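Local coordinates for protein abietadiene synthase, chloroplastic (Abies grandis, PDB 3S9V) that is a largely helical chloroplast enzyme of the terpene synthase family, pairing a terpene synthase N-terminal domain with a metal-binding domain of the same family, at residues A[439-444]-A[462-467]; A[281-286]-A[435-440]; A[273-278]-A[445-450]; A[429-434]-A[469-474]; A[402-405]-A[411-414]. One frame throughout, in Å; residues are numbered along the deposited sequence.

Contacts 1, 2 and 4 are buried and lie on or at the end of helix 430-440. Contact 4 joins its first turn, and contact 1 the residues just after its end, to helix 461-491, while contact 2 sets it against the end of helix 269-282. Contact 3, partly buried, uses an earlier turn of helix 269-282 and a short strand. Contact 5 lies at the surface, leading into helix 413-422. Chemistry follows place: contact 1 is mainly apolar, contact 2 stacks a guanidinium on a ring, contact 3 is a single tryptophan pair, contact 4 is bridged by waters, and contact 5 relies on a capping asparagine. Asn412 of contact 5 also bonds Asn440 of contacts 1 and 2.

Contact 1: residues A[439-444]-A[462-467]; sequences ENYGPD and KYLELA
Tyr441 and Leu464 touch where the chain leaves helix 430-440 and runs past the first turns of helix 461-491, a helix-end-on-helix packing in the helical terpene synthase fold. The apolar part is carried by Leu464. Its CB meets the edge of the Tyr441 ring, near the ring plane, 3.8 Å from CD2 of Tyr441. With CG anti to the backbone N (chi1 -174°), the branch is held out toward the loop, and its two methyls take different partners. Leu464 CD1 stays beside the tyrosine, 4.0 Å from Tyr441 CD2, and the other methyl, Leu464 CD2, lies 4.0 Å from Pro443 CD. Pro443 N sits above one face of the Tyr441 ring, toward its rim, so that edge and face are both covered.

The polar part is indirect, as no hydrogen bond joins the two segments. The Tyr441 hydroxyl is held by Ile458 O and Asn460 N, and that of Tyr463 by Tyr457 O. The turn at Tyr463 is packed from helices 29-46 and 269-282 as well as from the loop after helix 430-440. Between the tyrosines the approach is hydroxyl to ring edge: Tyr441 OH lies near the Tyr463 ring plane, 3.5 Å from Tyr463 CD2.

Contact 2: residues A[281-286]-A[435-440]; sequences ERLGID and RSYIEN
Arg282 and Leu283 close on Tyr437 and Ile438 where helix 269-282 ends in a Schellman motif beside helix 430-440. Gly284, with positive phi, completes the motif, its N bonded to Glu281 O at 2.9 Å.

Along the second helix, Tyr437 comes first and is the centre of the packing. At the root of its side chain, Tyr437 CB lies 3.5 Å from Arg282 O, and further out Tyr437 CD2 lies 3.4 Å from Arg282 CB, so the ring is set close against the end of the other helix. The guanidinium of Arg282 lies flat on one face of the ring, planes 20° apart and centres 3.9 Å apart. This is an off-centre cation-pi pair, with Arg282 CZ 3.3 Å from Tyr437 CE1. A bend at chi3 (80°) folds the arginine over the ring, and Arg282 CD sits above the same ring, 4.1 Å from its centroid. The salt bridge from Arg282 NH2 to Glu416 should further restrict rotation of the group. Leu283 adds an apolar contact, its CD2 3.6 Å from Tyr437 CD2. Ile438 follows. The same leucine methyl reaches this next residue, so one branch joins two successive side chains: Leu283 CD2 lies 3.9 Å from Ile438 CG1.

Contact 3: residues A[273-278]-A[445-450]; sequences RLWAVD and DVWLGK
A two-stranded antiparallel hairpin, 447-448 with 452-453, comes near helix 269-282 of the terpene synthase N-terminal domain here, and the meeting rests on one tryptophan pair, Trp275 and Trp447. The two backbones stay far apart, 12.9 Å between the CA atoms of Trp275 and Trp447, so the long indoles span the distance from either end. The far corner of the Trp447 six-membered ring makes the touch. Its CH2 is 3.7 Å from Trp275 CD1 and 3.8 Å from Trp275 NE1, on the pyrrole side of the other indole. The planes are steeply inclined, at 75°, and the five-membered ring of Trp275 lies 5.6 Å, centroid to centroid, from the six-membered ring of Trp447. In Trp447, CG is anti to the carbonyl carbon and beside the backbone N (chi1 -54°), which carries the indole off the strand toward the helix.

Each ring has other support. Trp275 meets Phe271 edge-to-face and packs on Ile458 and on Asp322 and Met325 of helix 320-332. The Trp447 ring meets that of Tyr453 on the partner strand, and the two residues also pair through their backbones. With no hydrogen bond or charge between the segments and little surface buried, the contact implies a local, weakly directional van der Waals attraction between aromatic corners.

Contact 4: residues A[429-434]-A[469-474]; sequences MPRLEA and LDFNKV
Arg431 of helix 430-440 reaches across to Phe471 of helix 461-491, a helix-helix contact in the terpene synthase fold that is part direct and part water-mediated. In the tight part the two side chains slide past each other in opposite directions, Arg431 NH1 coming obliquely to 3.6 Å from Phe471 CD2, with the planes 20° apart. Bends at chi2 (-71°) and chi3 (84°) curl the arginine into this place, and its NH1 also lies 4.1 Å from Val474 CB. Phe516 makes a cation-pi contact with the same arginine.

The looser part is filled by two waters at the guanidinium edge, in its plane. The first accepts from Arg431 NH1 at 2.8 Å and donates to Asp470 OD2, so the opposite charges are linked without touching, 5.1 Å between Arg431 NH1 and Asp470 OD2. That carboxylate has a direct salt bridge to Arg287. The second water sits over the centre of the Phe471 ring, accepts from Arg431 NH1 and donates to Phe471 O at 2.8 Å.

Contact 5: residues A[402-405]-A[411-414]; sequences DAFD and KNIR
Phe404 lays its ring over the side-chain amide of Asn412, the two planes only 19° apart. The amide carbon, Asn412 CG, sits 3.8 Å above the ring plane near its centre, and Asn412 ND2 lies 3.4 Å from Phe404 CZ. Asn412 CB adds a CH-pi contact over the same ring. Asn412 CG is anti to the backbone N (chi1 -175°), which holds the amide out toward the turn.

The amide is gripped at both polar atoms. Asn412 OD1 accepts from Phe404 N at 3.1 Å, a fairly straight bond whose donor stands well above the carbonyl plane. The same oxygen receives a water, which also donates to Asp402 O, and weakly caps Gly415 N. Asn412 ND2 donates to Asn440 OD1, so both ends of the amide hold it flat beneath the phenyl ring. The backbones also meet: Phe404 CA points its hydrogen almost straight at Lys411 O, 3.4 Å away, with an angle of 173° at the hydrogen.

At the outer end, Ala403 CB touches Asn412 OD1 and lies 3.8 Å from Arg414 CD. Arg414, extended from CG to NE, runs on past it to bond Leu398 O and to pair with Glu418. Phe404, with positive phi, is the third residue of a type II beta turn, 402-405, closed by a weak bond. The whole is a surface turn folded onto an asparagine N-cap, the residue just before helix 413-422.

Contact 1: residues A[439-444]-A[462-467]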
# COMPACT_ATOMS: atom_id res chain seq x y z
N GLU A 439 3.37 -11.37 6.51
CA GLU A 439 4.42 -11.62 7.49
C GLU A 439 4.80 -10.40 8.34
O GLU A 439 5.30 -10.56 9.45
CB GLU A 439 5.67 -12.16 6.80
CG GLU A 439 5.42 -13.51 6.14
CD GLU A 439 6.65 -14.07 5.45
OE1 GLU A 439 7.25 -13.34 4.62
OE2 GLU A 439 7.01 -15.23 5.73
N ASN A 440 4.55 -9.20 7.82
CA ASN A 440 4.87 -7.97 8.54
C ASN A 440 3.69 -7.37 9.30
O ASN A 440 3.87 -6.53 10.18
CB ASN A 440 5.43 -6.92 7.58
CG ASN A 440 6.77 -7.31 6.99
OD1 ASN A 440 7.72 -7.59 7.71
ND2 ASN A 440 6.85 -7.34 5.66
N TYR A 441 2.48 -7.81 8.97
CA TYR A 441 1.28 -7.29 9.61
C TYR A 441 1.14 -7.66 11.09
O TYR A 441 1.19 -8.84 11.46
CB TYR A 441 0.04 -7.76 8.85
CG TYR A 441 -1.26 -7.32 9.47
CD1 TYR A 441 -1.59 -5.97 9.56
CD2 TYR A 441 -2.17 -8.25 9.97
CE1 TYR A 441 -2.80 -5.56 10.14
CE2 TYR A 441 -3.37 -7.85 10.55
CZ TYR A 441 -3.68 -6.51 10.63
OH TYR A 441 -4.88 -6.11 11.17
N GLY A 442 0.97 -6.64 11.93
CA GLY A 442 0.82 -6.85 13.37
C GLY A 442 -0.65 -6.78 13.74
O GLY A 442 -1.21 -5.68 13.82
N PRO A 443 -1.30 -7.93 14.00
CA PRO A 443 -2.72 -8.02 14.36
C PRO A 443 -3.08 -7.40 15.71
O PRO A 443 -4.24 -7.09 15.97
CB PRO A 443 -2.98 -9.53 14.33
CG PRO A 443 -1.70 -10.07 14.85
CD PRO A 443 -0.65 -9.25 14.11
N ASP A 444 -2.08 -7.21 16.55
CA ASP A 444 -2.32 -6.62 17.86
C ASP A 444 -1.46 -5.39 18.11
O ASP A 444 -1.07 -5.13 19.24
CB ASP A 444 -2.12 -7.68 18.95
CG ASP A 444 -0.84 -8.46 18.76
OD1 ASP A 444 -0.73 -9.56 19.35
OD2 ASP A 444 0.05 -7.98 18.03
N LYS A 462 -8.50 -11.31 12.94
CA LYS A 462 -9.33 -11.88 11.88
C LYS A 462 -8.87 -11.58 10.46
O LYS A 462 -9.01 -12.43 9.58
CB LYS A 462 -10.78 -11.45 12.08
CG LYS A 462 -11.38 -12.04 13.34
CD LYS A 462 -12.83 -11.68 13.54
CE LYS A 462 -13.38 -12.38 14.78
NZ LYS A 462 -14.76 -11.95 15.13
N TYR A 463 -8.32 -10.39 10.22
CA TYR A 463 -7.84 -10.06 8.88
C TYR A 463 -6.69 -11.01 8.55
O TYR A 463 -6.66 -11.61 7.49
CB TYR A 463 -7.30 -8.62 8.82
CG TYR A 463 -8.32 -7.51 8.95
CD1 TYR A 463 -9.57 -7.61 8.35
CD2 TYR A 463 -8.00 -6.32 9.61
CE1 TYR A 463 -10.49 -6.56 8.41
CE2 TYR A 463 -8.90 -5.26 9.67
CZ TYR A 463 -10.14 -5.38 9.07
OH TYR A 463 -11.04 -4.34 9.12
N LEU A 464 -5.74 -11.12 9.48
CA LEU A 464 -4.57 -11.96 9.31
C LEU A 464 -4.91 -13.44 9.20
O LEU A 464 -4.31 -14.17 8.40
CB LEU A 464 -3.58 -11.74 10.46
CG LEU A 464 -2.25 -12.49 10.28
CD1 LEU A 464 -1.63 -12.12 8.93
CD2 LEU A 464 -1.31 -12.14 11.41
N GLU A 465 -5.86 -13.89 10.01
CA GLU A 465 -6.26 -15.28 9.97
C GLU A 465 -6.81 -15.60 8.59
O GLU A 465 -6.47 -16.62 7.99
CB GLU A 465 -7.34 -15.54 11.03
CG GLU A 465 -7.80 -16.98 11.11
CD GLU A 465 -8.82 -17.21 12.21
OE1 GLU A 465 -9.23 -18.37 12.40
OE2 GLU A 465 -9.22 -16.22 12.87
N LEU A 466 -7.66 -14.71 8.07
CA LEU A 466 -8.24 -14.92 6.75
C LEU A 466 -7.19 -14.84 5.65
O LEU A 466 -7.23 -15.62 4.70
CB LEU A 466 -9.34 -13.90 6.49
CG LEU A 466 -9.98 -13.98 5.11
CD1 LEU A 466 -10.61 -15.37 4.92
CD2 LEU A 466 -11.03 -12.89 4.98
N ALA A 467 -6.26 -13.90 5.78
CA ALA A 467 -5.20 -13.71 4.79
C ALA A 467 -4.33 -14.96 4.64
O ALA A 467 -3.90 -15.31 3.53
CB ALA A 467 -4.32 -12.52 5.19

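Contact 2: residues A[281-286]-A[435-440]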
# COMPACT_ATOMS: atom_id res chain seq x y z
N GLU A 281 -6.54 -4.91 1.33
CA GLU A 281 -5.95 -4.95 -0.01
C GLU A 281 -4.52 -5.48 0.08
O GLU A 281 -4.16 -6.39 -0.66
CB GLU A 281 -5.95 -3.56 -0.66
CG GLU A 281 -7.35 -3.03 -0.96
CD GLU A 281 -7.33 -1.75 -1.79
OE1 GLU A 281 -6.61 -0.80 -1.41
OE2 GLU A 281 -8.05 -1.70 -2.82
N ARG A 282 -3.73 -4.92 1.00
CA ARG A 282 -2.34 -5.34 1.19
C ARG A 282 -2.21 -6.80 1.62
O ARG A 282 -1.20 -7.45 1.32
CB ARG A 282 -1.65 -4.47 2.24
CG ARG A 282 -1.50 -3.02 1.87
CD ARG A 282 -0.83 -2.25 3.00
NE ARG A 282 0.62 -2.42 3.04
CZ ARG A 282 1.40 -1.91 3.98
NH1 ARG A 282 0.87 -1.21 4.97
NH2 ARG A 282 2.72 -2.06 3.92
N LEU A 283 -3.21 -7.31 2.34
CA LEU A 283 -3.20 -8.70 2.78
C LEU A 283 -3.70 -9.63 1.68
O LEU A 283 -3.69 -10.84 1.83
CB LEU A 283 -4.06 -8.88 4.04
CG LEU A 283 -3.47 -8.39 5.36
CD1 LEU A 283 -4.49 -8.59 6.47
CD2 LEU A 283 -2.18 -9.14 5.68
N GLY A 284 -4.16 -9.04 0.58
CA GLY A 284 -4.63 -9.81 -0.57
C GLY A 284 -6.00 -10.46 -0.49
O GLY A 284 -6.30 -11.34 -1.30
N ILE A 285 -6.85 -10.02 0.44
CA ILE A 285 -8.18 -10.60 0.61
C ILE A 285 -9.32 -9.65 0.26
O ILE A 285 -10.49 -9.93 0.57
CB ILE A 285 -8.39 -11.08 2.06
CG1 ILE A 285 -8.10 -9.93 3.03
CG2 ILE A 285 -7.49 -12.26 2.36
CD1 ILE A 285 -8.35 -10.27 4.50
N ASP A 286 -8.99 -8.55 -0.40
CA ASP A 286 -9.98 -7.55 -0.78
C ASP A 286 -11.05 -8.01 -1.77
O ASP A 286 -12.14 -7.43 -1.81
CB ASP A 286 -9.26 -6.32 -1.34
CG ASP A 286 -8.45 -6.64 -2.59
OD1 ASP A 286 -8.79 -6.11 -3.67
OD2 ASP A 286 -7.47 -7.43 -2.50
N ARG A 435 2.11 -11.67 0.36
CA ARG A 435 2.90 -12.55 1.21
C ARG A 435 3.74 -11.71 2.15
O ARG A 435 3.85 -12.02 3.33
CB ARG A 435 3.82 -13.47 0.40
CG ARG A 435 4.43 -14.59 1.24
CD ARG A 435 5.25 -15.55 0.40
NE ARG A 435 5.35 -16.88 1.00
CZ ARG A 435 5.96 -17.13 2.15
NH1 ARG A 435 6.01 -18.37 2.61
NH2 ARG A 435 6.52 -16.15 2.83
N SER A 436 4.31 -10.64 1.61
CA SER A 436 5.16 -9.76 2.41
C SER A 436 4.38 -9.18 3.59
O SER A 436 4.80 -9.29 4.74
CB SER A 436 5.70 -8.62 1.54
OG SER A 436 6.63 -7.82 2.24
N TYR A 437 3.23 -8.58 3.30
CA TYR A 437 2.45 -7.98 4.36
C TYR A 437 1.91 -9.00 5.36
O TYR A 437 1.82 -8.73 6.56
CB TYR A 437 1.30 -7.15 3.78
CG TYR A 437 0.79 -6.12 4.75
CD1 TYR A 437 1.67 -5.24 5.39
CD2 TYR A 437 -0.56 -6.04 5.07
CE1 TYR A 437 1.21 -4.30 6.30
CE2 TYR A 437 -1.03 -5.10 5.99
CZ TYR A 437 -0.14 -4.24 6.60
OH TYR A 437 -0.60 -3.33 7.51
N ILE A 438 1.56 -10.19 4.87
CA ILE A 438 1.06 -11.24 5.74
C ILE A 438 2.09 -11.52 6.84
O ILE A 438 1.74 -11.85 7.97
CB ILE A 438 0.77 -12.53 4.93
CG1 ILE A 438 -0.53 -12.35 4.15
CG2 ILE A 438 0.70 -13.76 5.85
CD1 ILE A 438 -0.96 -13.56 3.37
N GLU A 439 3.37 -11.37 6.51
CA GLU A 439 4.42 -11.62 7.49
C GLU A 439 4.80 -10.40 8.34
O GLU A 439 5.30 -10.56 9.45
CB GLU A 439 5.67 -12.16 6.80
CG GLU A 439 5.42 -13.51 6.14
CD GLU A 439 6.65 -14.07 5.45
OE1 GLU A 439 7.25 -13.34 4.62
OE2 GLU A 439 7.01 -15.23 5.73
N ASN A 440 4.55 -9.20 7.82
CA ASN A 440 4.87 -7.97 8.54
C ASN A 440 3.69 -7.37 9.30
O ASN A 440 3.87 -6.53 10.18
CB ASN A 440 5.43 -6.92 7.58
CG ASN A 440 6.77 -7.31 6.99
OD1 ASN A 440 7.72 -7.59 7.71
ND2 ASN A 440 6.85 -7.34 5.66

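Contact 3: residues A[273-278]-A[445-450]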
# COMPACT_ATOMS: atom_id res chain seq x y z
N ARG A 273 -11.70 4.05 7.88
CA ARG A 273 -12.09 3.49 6.59
C ARG A 273 -10.93 3.27 5.63
O ARG A 273 -10.84 2.21 5.01
CB ARG A 273 -13.15 4.38 5.93
CG ARG A 273 -14.54 4.26 6.55
CD ARG A 273 -15.52 5.23 5.90
NE ARG A 273 -16.89 5.05 6.38
CZ ARG A 273 -17.31 5.39 7.60
NH1 ARG A 273 -16.47 5.93 8.47
NH2 ARG A 273 -18.57 5.18 7.94
N LEU A 274 -10.04 4.25 5.53
CA LEU A 274 -8.89 4.14 4.62
C LEU A 274 -7.90 3.05 5.02
O LEU A 274 -7.37 2.33 4.17
CB LEU A 274 -8.16 5.49 4.52
CG LEU A 274 -8.90 6.60 3.75
CD1 LEU A 274 -8.17 7.90 3.97
CD2 LEU A 274 -8.98 6.27 2.25
N TRP A 275 -7.66 2.94 6.33
CA TRP A 275 -6.73 1.94 6.83
C TRP A 275 -7.31 0.52 6.76
O TRP A 275 -6.59 -0.45 6.51
CB TRP A 275 -6.31 2.30 8.26
CG TRP A 275 -5.00 3.01 8.34
CD1 TRP A 275 -3.84 2.53 8.87
CD2 TRP A 275 -4.69 4.32 7.83
NE1 TRP A 275 -2.83 3.44 8.71
CE2 TRP A 275 -3.32 4.55 8.08
CE3 TRP A 275 -5.44 5.32 7.18
CZ2 TRP A 275 -2.68 5.74 7.70
CZ3 TRP A 275 -4.80 6.50 6.81
CH2 TRP A 275 -3.43 6.70 7.07
N ALA A 276 -8.61 0.39 6.97
CA ALA A 276 -9.24 -0.92 6.90
C ALA A 276 -9.16 -1.44 5.47
O ALA A 276 -8.83 -2.61 5.24
CB ALA A 276 -10.70 -0.82 7.34
N VAL A 277 -9.45 -0.56 4.52
CA VAL A 277 -9.42 -0.90 3.10
C VAL A 277 -8.01 -1.24 2.63
O VAL A 277 -7.80 -2.20 1.88
CB VAL A 277 -9.94 0.28 2.23
CG1 VAL A 277 -9.57 0.07 0.76
CG2 VAL A 277 -11.45 0.41 2.39
N ASP A 278 -7.04 -0.44 3.07
CA ASP A 278 -5.65 -0.65 2.68
C ASP A 278 -5.16 -1.96 3.28
O ASP A 278 -4.41 -2.70 2.65
CB ASP A 278 -4.79 0.52 3.18
CG ASP A 278 -3.36 0.46 2.66
OD1 ASP A 278 -3.17 0.35 1.43
OD2 ASP A 278 -2.42 0.52 3.48
N ASP A 445 -1.16 -4.65 17.06
CA ASP A 445 -0.38 -3.43 17.22
C ASP A 445 -1.26 -2.39 17.89
O ASP A 445 -2.48 -2.41 17.73
CB ASP A 445 0.08 -2.87 15.86
CG ASP A 445 1.20 -3.68 15.22
OD1 ASP A 445 2.09 -4.18 15.95
OD2 ASP A 445 1.20 -3.81 13.98
N VAL A 446 -0.65 -1.50 18.65
CA VAL A 446 -1.38 -0.43 19.30
C VAL A 446 -0.91 0.84 18.61
O VAL A 446 -0.04 0.79 17.74
CB VAL A 446 -1.06 -0.33 20.81
CG1 VAL A 446 -1.81 -1.42 21.55
CG2 VAL A 446 0.44 -0.45 21.04
N TRP A 447 -1.49 1.98 18.97
CA TRP A 447 -1.12 3.24 18.34
C TRP A 447 -0.80 4.26 19.42
O TRP A 447 -1.29 4.16 20.54
CB TRP A 447 -2.28 3.74 17.46
CG TRP A 447 -2.74 2.71 16.45
CD1 TRP A 447 -3.39 1.53 16.70
CD2 TRP A 447 -2.51 2.74 15.03
NE1 TRP A 447 -3.57 0.83 15.54
CE2 TRP A 447 -3.04 1.55 14.49
CE3 TRP A 447 -1.91 3.67 14.16
CZ2 TRP A 447 -2.99 1.25 13.12
CZ3 TRP A 447 -1.85 3.37 12.80
CH2 TRP A 447 -2.39 2.16 12.30
N LEU A 448 0.04 5.23 19.07
CA LEU A 448 0.44 6.25 20.02
C LEU A 448 -0.07 7.64 19.69
O LEU A 448 0.25 8.21 18.65
CB LEU A 448 1.97 6.29 20.13
CG LEU A 448 2.54 7.13 21.28
CD1 LEU A 448 1.92 6.67 22.60
CD2 LEU A 448 4.05 7.00 21.33
N GLY A 449 -0.90 8.18 20.58
CA GLY A 449 -1.42 9.53 20.41
C GLY A 449 -1.12 10.26 21.70
O GLY A 449 -0.03 10.13 22.23
N LYS A 450 -2.09 11.02 22.21
CA LYS A 450 -1.91 11.71 23.47
C LYS A 450 -1.71 10.58 24.49
O LYS A 450 -1.04 10.74 25.51
CB LYS A 450 -3.18 12.50 23.81
CG LYS A 450 -3.16 13.23 25.15
CD LYS A 450 -2.22 14.43 25.14
CE LYS A 450 -2.68 15.49 24.16
NZ LYS A 450 -4.05 15.99 24.47

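Contact 4: residues A[429-434]-A[469-474]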
# COMPACT_ATOMS: atom_id res chain seq x y z
N MET A 429 4.03 -7.48 -7.52
CA MET A 429 2.95 -8.37 -7.97
C MET A 429 2.09 -8.69 -6.75
O MET A 429 2.61 -8.92 -5.66
CB MET A 429 3.53 -9.66 -8.56
CG MET A 429 4.73 -9.46 -9.51
SD MET A 429 4.44 -8.29 -10.85
CE MET A 429 2.94 -8.99 -11.55
N PRO A 430 0.76 -8.71 -6.92
CA PRO A 430 -0.20 -8.99 -5.84
C PRO A 430 0.14 -10.10 -4.84
O PRO A 430 0.09 -9.87 -3.63
CB PRO A 430 -1.49 -9.27 -6.61
CG PRO A 430 -1.38 -8.37 -7.79
CD PRO A 430 0.07 -8.56 -8.21
N ARG A 431 0.48 -11.29 -5.33
CA ARG A 431 0.80 -12.38 -4.41
C ARG A 431 2.06 -12.10 -3.60
O ARG A 431 2.10 -12.37 -2.40
CB ARG A 431 0.96 -13.70 -5.17
CG ARG A 431 -0.33 -14.25 -5.77
CD ARG A 431 -1.29 -14.79 -4.70
NE ARG A 431 -2.12 -13.73 -4.12
CZ ARG A 431 -2.99 -13.92 -3.14
NH1 ARG A 431 -3.17 -15.13 -2.61
NH2 ARG A 431 -3.72 -12.91 -2.70
N LEU A 432 3.08 -11.56 -4.24
CA LEU A 432 4.33 -11.26 -3.54
C LEU A 432 4.13 -10.17 -2.47
O LEU A 432 4.69 -10.26 -1.37
CB LEU A 432 5.41 -10.85 -4.54
CG LEU A 432 5.76 -11.98 -5.52
CD1 LEU A 432 6.83 -11.51 -6.51
CD2 LEU A 432 6.26 -13.18 -4.73
N GLU A 433 3.34 -9.15 -2.80
CA GLU A 433 3.08 -8.08 -1.84
C GLU A 433 2.22 -8.64 -0.71
O GLU A 433 2.44 -8.36 0.46
CB GLU A 433 2.34 -6.90 -2.48
CG GLU A 433 2.11 -5.74 -1.49
CD GLU A 433 1.52 -4.49 -2.13
OE1 GLU A 433 2.08 -4.02 -3.15
OE2 GLU A 433 0.52 -3.96 -1.61
N ALA A 434 1.24 -9.46 -1.08
CA ALA A 434 0.36 -10.04 -0.08
C ALA A 434 1.15 -10.92 0.88
O ALA A 434 0.90 -10.91 2.09
CB ALA A 434 -0.74 -10.86 -0.76
N LEU A 469 -5.24 -18.23 5.61
CA LEU A 469 -6.07 -19.32 5.11
C LEU A 469 -6.33 -19.16 3.61
O LEU A 469 -6.29 -20.13 2.86
CB LEU A 469 -7.40 -19.36 5.87
CG LEU A 469 -7.39 -19.90 7.30
CD1 LEU A 469 -8.72 -19.64 7.98
CD2 LEU A 469 -7.08 -21.39 7.28
N ASP A 470 -6.60 -17.93 3.19
CA ASP A 470 -6.91 -17.67 1.78
C ASP A 470 -5.67 -17.82 0.91
O ASP A 470 -5.75 -18.36 -0.20
CB ASP A 470 -7.52 -16.28 1.62
CG ASP A 470 -8.16 -16.07 0.24
OD1 ASP A 470 -9.01 -16.89 -0.16
OD2 ASP A 470 -7.82 -15.07 -0.44
N PHE A 471 -4.53 -17.34 1.40
CA PHE A 471 -3.29 -17.43 0.64
C PHE A 471 -2.87 -18.87 0.41
O PHE A 471 -2.44 -19.22 -0.70
CB PHE A 471 -2.17 -16.68 1.36
CG PHE A 471 -0.88 -16.65 0.58
CD1 PHE A 471 -0.00 -17.72 0.63
CD2 PHE A 471 -0.56 -15.54 -0.20
CE1 PHE A 471 1.19 -17.69 -0.09
CE2 PHE A 471 0.63 -15.49 -0.92
CZ PHE A 471 1.51 -16.57 -0.87
N ASN A 472 -2.99 -19.71 1.43
CA ASN A 472 -2.62 -21.12 1.28
C ASN A 472 -3.63 -21.88 0.43
O ASN A 472 -3.26 -22.76 -0.34
CB ASN A 472 -2.48 -21.79 2.66
CG ASN A 472 -1.30 -21.25 3.44
OD1 ASN A 472 -0.27 -20.88 2.87
ND2 ASN A 472 -1.43 -21.21 4.76
N LYS A 473 -4.91 -21.54 0.56
CA LYS A 473 -5.95 -22.20 -0.23
C LYS A 473 -5.69 -21.93 -1.71
O LYS A 473 -5.86 -22.82 -2.54
CB LYS A 473 -7.34 -21.68 0.14
CG LYS A 473 -8.43 -22.11 -0.84
CD LYS A 473 -9.73 -21.35 -0.59
CE LYS A 473 -10.75 -21.63 -1.68
NZ LYS A 473 -11.95 -20.76 -1.55
N VAL A 474 -5.30 -20.70 -2.03
CA VAL A 474 -5.02 -20.31 -3.41
C VAL A 474 -3.74 -20.99 -3.93
O VAL A 474 -3.71 -21.54 -5.04
CB VAL A 474 -4.86 -18.78 -3.52
CG1 VAL A 474 -4.46 -18.39 -4.94
CG2 VAL A 474 -6.15 -18.10 -3.14
O HOH W 1 -5.07 -14.80 -0.62
O HOH W 2 -1.58 -17.53 -2.82

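Contact 5: residues A[402-405]-A[411-414]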
# COMPACT_ATOMS: atom_id res chain seq x y z
N ASP A 402 15.65 -0.82 13.55
CA ASP A 402 15.86 -2.26 13.55
C ASP A 402 14.59 -3.06 13.31
O ASP A 402 13.50 -2.64 13.70
CB ASP A 402 16.49 -2.69 14.87
CG ASP A 402 17.75 -1.90 15.20
OD1 ASP A 402 18.69 -1.90 14.38
OD2 ASP A 402 17.80 -1.27 16.29
N ALA A 403 14.74 -4.22 12.68
CA ALA A 403 13.60 -5.09 12.39
C ALA A 403 12.98 -5.60 13.69
O ALA A 403 13.69 -5.97 14.63
CB ALA A 403 14.04 -6.27 11.52
N PHE A 404 11.65 -5.61 13.72
CA PHE A 404 10.90 -6.06 14.88
C PHE A 404 11.30 -5.34 16.17
O PHE A 404 11.25 -5.92 17.26
CB PHE A 404 11.05 -7.58 15.05
CG PHE A 404 10.79 -8.36 13.79
CD1 PHE A 404 11.85 -8.74 12.96
CD2 PHE A 404 9.49 -8.70 13.43
CE1 PHE A 404 11.61 -9.44 11.78
CE2 PHE A 404 9.24 -9.41 12.25
CZ PHE A 404 10.30 -9.78 11.42
N ASP A 405 11.68 -4.07 16.06
CA ASP A 405 12.09 -3.27 17.22
C ASP A 405 11.06 -3.39 18.34
O ASP A 405 9.89 -3.03 18.16
CB ASP A 405 12.25 -1.80 16.83
CG ASP A 405 12.76 -0.95 17.98
OD1 ASP A 405 12.02 -0.77 18.97
OD2 ASP A 405 13.91 -0.46 17.91
N LYS A 411 4.53 -3.86 14.18
CA LYS A 411 5.24 -5.14 14.31
C LYS A 411 6.61 -5.14 13.61
O LYS A 411 7.60 -5.58 14.19
CB LYS A 411 4.38 -6.28 13.75
CG LYS A 411 5.07 -7.63 13.78
CD LYS A 411 4.17 -8.73 13.23
CE LYS A 411 4.91 -10.06 13.17
NZ LYS A 411 4.05 -11.18 12.68
N ASN A 412 6.67 -4.65 12.38
CA ASN A 412 7.94 -4.61 11.65
C ASN A 412 7.90 -3.62 10.50
O ASN A 412 7.77 -4.00 9.34
CB ASN A 412 8.30 -6.01 11.12
CG ASN A 412 9.68 -6.05 10.46
OD1 ASN A 412 10.59 -5.30 10.83
ND2 ASN A 412 9.85 -6.96 9.50
N ILE A 413 8.01 -2.34 10.84
CA ILE A 413 7.97 -1.30 9.84
C ILE A 413 9.16 -1.43 8.88
O ILE A 413 9.04 -1.14 7.69
CB ILE A 413 7.96 0.10 10.51
CG1 ILE A 413 7.46 1.15 9.51
CG2 ILE A 413 9.36 0.47 11.01
CD1 ILE A 413 6.04 0.90 9.06
N ARG A 414 10.30 -1.87 9.40
CA ARG A 414 11.48 -2.03 8.56
C ARG A 414 11.18 -2.96 7.40
O ARG A 414 11.58 -2.71 6.26
CB ARG A 414 12.66 -2.58 9.36
CG ARG A 414 13.97 -2.58 8.58
CD ARG A 414 15.02 -3.44 9.26
NE ARG A 414 16.28 -3.43 8.53
CZ ARG A 414 17.10 -2.39 8.47
NH1 ARG A 414 16.79 -1.26 9.09
NH2 ARG A 414 18.23 -2.47 7.78
O HOH W 3 10.54 -2.69 12.62